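Local coordinates for 199aa long hypothetical Trp repressor binding protein (Sulfolobus tokodaii, PDB 2ZKI) that is of unknown function but, as a Trp repressor binding protein-like member of the NADPH-dependent FMN reductase family, probably binds a flavin, at residues F112-S117 with G162-G167. Numbering follows the deposited sequence.
Sequences FFTEAS and GATHLG
T114 N donates to A163 O at 3.2 Å, nearly in line with the carbonyl bond, and two residues on A116 N reaches H165 O at 3.3 Å in the same head-on manner. G167 N returns a bond to A116 O, arriving in the carbonyl plane on a lone pair. The two segments run in nearly the same direction, 16° apart, with one bridge at A116 and L166 and no regular strand in 162-167. Between the first two bonds the T164 CA-H points at T114 O (3.1 Å). Side chains also pair across the contact: T114 and T164 lie side by side with their CG2 methyls 3.6 Å apart, while their hydroxyls bond elsewhere, to S78 O and G158 N. On the opposite face E115 and H165 extend alongside each other. With E115 CG anti to the backbone N (chi1 176°), that methylene lies near the imidazole plane at its edge, 4.0 Å from H165 CD2, and the carboxylate plane is turned 42° from the ring. An alanine here lacks the CG methylene and the carboxylate, and would probably leave the CD2 edge of the H165 ring without its aliphatic neighbour. E176 holds H165 ND1 and L166 N, and Q183 bonds both F112 O and A163 N, tying both segments to helix 174-195. Thus 162-167 flanks the C-terminal part of strand 109-115 in the flavodoxin-like parallel sheet, away from strand 73-79, with F113 packed on helix 16-31 and F112 and T114 on helix 125-130.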
ATOM      1  N   PHE A 112     -12.552  -6.879  -4.563  1.00 21.86           N
ATOM      2  CA  PHE A 112     -11.677  -6.603  -5.698  1.00 21.67           C
ATOM      3  C   PHE A 112     -11.085  -7.860  -6.317  1.00 21.59           C
ATOM      4  O   PHE A 112     -10.776  -8.830  -5.619  1.00 21.50           O
ATOM      5  CB  PHE A 112     -10.548  -5.650  -5.296  1.00 21.70           C
ATOM      6  CG  PHE A 112     -11.026  -4.345  -4.730  1.00 21.64           C
ATOM      7  CD1 PHE A 112     -11.021  -4.128  -3.357  1.00 21.79           C
ATOM      8  CD2 PHE A 112     -11.479  -3.332  -5.569  1.00 21.64           C
ATOM      9  CE1 PHE A 112     -11.461  -2.921  -2.825  1.00 21.90           C
ATOM     10  CE2 PHE A 112     -11.921  -2.122  -5.051  1.00 21.62           C
ATOM     11  CZ  PHE A 112     -11.912  -1.913  -3.676  1.00 21.90           C
ATOM     12  N   PHE A 113     -10.926  -7.820  -7.637  1.00 21.55           N
ATOM     13  CA  PHE A 113     -10.296  -8.899  -8.391  1.00 21.52           C
ATOM     14  C   PHE A 113      -9.412  -8.356  -9.514  1.00 21.58           C
ATOM     15  O   PHE A 113      -9.642  -7.261 -10.029  1.00 21.58           O
ATOM     16  CB  PHE A 113     -11.341  -9.890  -8.922  1.00 21.42           C
ATOM     17  CG  PHE A 113     -12.331  -9.296  -9.894  1.00 21.35           C
ATOM     18  CD1 PHE A 113     -13.426  -8.562  -9.442  1.00 21.09           C
ATOM     19  CD2 PHE A 113     -12.192  -9.512 -11.264  1.00 21.10           C
ATOM     20  CE1 PHE A 113     -14.351  -8.034 -10.340  1.00 21.07           C
ATOM     21  CE2 PHE A 113     -13.111  -8.986 -12.169  1.00 21.04           C
ATOM     22  CZ  PHE A 113     -14.193  -8.247 -11.706  1.00 21.03           C
ATOM     23  N   THR A 114      -8.394  -9.128  -9.879  1.00 21.66           N
ATOM     24  CA  THR A 114      -7.397  -8.677 -10.844  1.00 21.63           C
ATOM     25  C   THR A 114      -6.803  -9.844 -11.640  1.00 21.84           C
ATOM     26  O   THR A 114      -7.232 -10.989 -11.490  1.00 21.76           O
ATOM     27  CB  THR A 114      -6.289  -7.819 -10.155  1.00 21.57           C
ATOM     28  OG1 THR A 114      -5.486  -7.175 -11.149  1.00 21.70           O
ATOM     29  CG2 THR A 114      -5.398  -8.663  -9.243  1.00 21.30           C
ATOM     30  N   GLU A 115      -5.828  -9.537 -12.492  1.00 22.15           N
ATOM     31  CA  GLU A 115      -5.188 -10.518 -13.360  1.00 22.48           C
ATOM     32  C   GLU A 115      -3.787 -10.029 -13.705  1.00 22.48           C
ATOM     33  O   GLU A 115      -3.581  -8.838 -13.933  1.00 22.65           O
ATOM     34  CB  GLU A 115      -6.026 -10.722 -14.632  1.00 22.61           C
ATOM     35  CG  GLU A 115      -5.433 -11.668 -15.685  1.00 23.74           C
ATOM     36  CD  GLU A 115      -4.553 -10.954 -16.713  1.00 25.29           C
ATOM     37  OE1 GLU A 115      -4.911  -9.828 -17.132  1.00 26.04           O
ATOM     38  OE2 GLU A 115      -3.507 -11.522 -17.106  1.00 25.58           O
ATOM     39  N   ALA A 116      -2.830 -10.953 -13.732  1.00 22.55           N
ATOM     40  CA  ALA A 116      -1.454 -10.645 -14.117  1.00 22.57           C
ATOM     41  C   ALA A 116      -0.838 -11.792 -14.913  1.00 22.67           C
ATOM     42  O   ALA A 116      -1.154 -12.963 -14.683  1.00 22.60           O
ATOM     43  CB  ALA A 116      -0.611 -10.335 -12.889  1.00 22.51           C
ATOM     44  N   SER A 117       0.043 -11.446 -15.846  1.00 22.79           N
ATOM     45  CA  SER A 117       0.703 -12.435 -16.697  1.00 22.95           C
ATOM     46  C   SER A 117       1.787 -13.233 -15.955  1.00 22.93           C
ATOM     47  O   SER A 117       1.880 -14.450 -16.120  1.00 22.96           O
ATOM     48  CB  SER A 117       1.266 -11.772 -17.957  1.00 22.98           C
ATOM     49  OG  SER A 117       2.075 -10.657 -17.629  1.00 23.47           O
ATOM     50  N   GLY A 162      -7.963 -11.373  -3.342  1.00 27.12           N
ATOM     51  CA  GLY A 162      -9.053 -11.499  -4.305  1.00 27.62           C
ATOM     52  C   GLY A 162      -8.807 -12.568  -5.353  1.00 28.06           C
ATOM     53  O   GLY A 162      -7.725 -13.160  -5.409  1.00 28.06           O
ATOM     54  N   ALA A 163      -9.821 -12.815  -6.179  1.00 28.50           N
ATOM     55  CA  ALA A 163      -9.715 -13.764  -7.285  1.00 28.98           C
ATOM     56  C   ALA A 163      -8.827 -13.212  -8.396  1.00 29.38           C
ATOM     57  O   ALA A 163      -8.936 -12.039  -8.767  1.00 29.42           O
ATOM     58  CB  ALA A 163     -11.094 -14.100  -7.828  1.00 28.91           C
ATOM     59  N   THR A 164      -7.940 -14.056  -8.915  1.00 29.89           N
ATOM     60  CA  THR A 164      -7.043 -13.653  -9.996  1.00 30.44           C
ATOM     61  C   THR A 164      -6.915 -14.737 -11.057  1.00 30.83           C
ATOM     62  O   THR A 164      -7.376 -15.863 -10.868  1.00 30.84           O
ATOM     63  CB  THR A 164      -5.621 -13.298  -9.482  1.00 30.47           C
ATOM     64  OG1 THR A 164      -4.998 -14.465  -8.930  1.00 30.45           O
ATOM     65  CG2 THR A 164      -5.658 -12.190  -8.427  1.00 30.61           C
ATOM     66  N   HIS A 165      -6.293 -14.375 -12.177  1.00 31.40           N
ATOM     67  CA  HIS A 165      -5.890 -15.331 -13.199  1.00 31.97           C
ATOM     68  C   HIS A 165      -4.403 -15.170 -13.490  1.00 32.45           C
ATOM     69  O   HIS A 165      -3.897 -14.047 -13.557  1.00 32.37           O
ATOM     70  CB  HIS A 165      -6.704 -15.147 -14.481  1.00 31.92           C
ATOM     71  CG  HIS A 165      -6.188 -15.942 -15.643  1.00 31.95           C
ATOM     72  ND1 HIS A 165      -6.363 -17.305 -15.748  1.00 31.91           N
ATOM     73  CD2 HIS A 165      -5.487 -15.567 -16.739  1.00 31.73           C
ATOM     74  CE1 HIS A 165      -5.799 -17.734 -16.863  1.00 31.83           C
ATOM     75  NE2 HIS A 165      -5.261 -16.699 -17.483  1.00 31.88           N
ATOM     76  N   LEU A 166      -3.714 -16.299 -13.648  1.00 33.20           N
ATOM     77  CA  LEU A 166      -2.287 -16.307 -13.968  1.00 33.95           C
ATOM     78  C   LEU A 166      -2.056 -16.618 -15.444  1.00 34.59           C
ATOM     79  O   LEU A 166      -2.624 -17.567 -15.985  1.00 34.63           O
ATOM     80  CB  LEU A 166      -1.528 -17.304 -13.079  1.00 33.82           C
ATOM     81  CG  LEU A 166      -0.048 -17.569 -13.388  1.00 33.73           C
ATOM     82  CD1 LEU A 166       0.798 -16.334 -13.157  1.00 33.47           C
ATOM     83  CD2 LEU A 166       0.488 -18.737 -12.576  1.00 33.96           C
ATOM     84  N   GLY A 167      -1.219 -15.806 -16.083  1.00 35.48           N
ATOM     85  CA  GLY A 167      -0.870 -15.989 -17.490  1.00 36.64           C
ATOM     86  C   GLY A 167      -1.605 -15.050 -18.429  1.00 37.44           C
ATOM     87  O   GLY A 167      -2.535 -14.342 -18.020  1.00 37.37           O
TER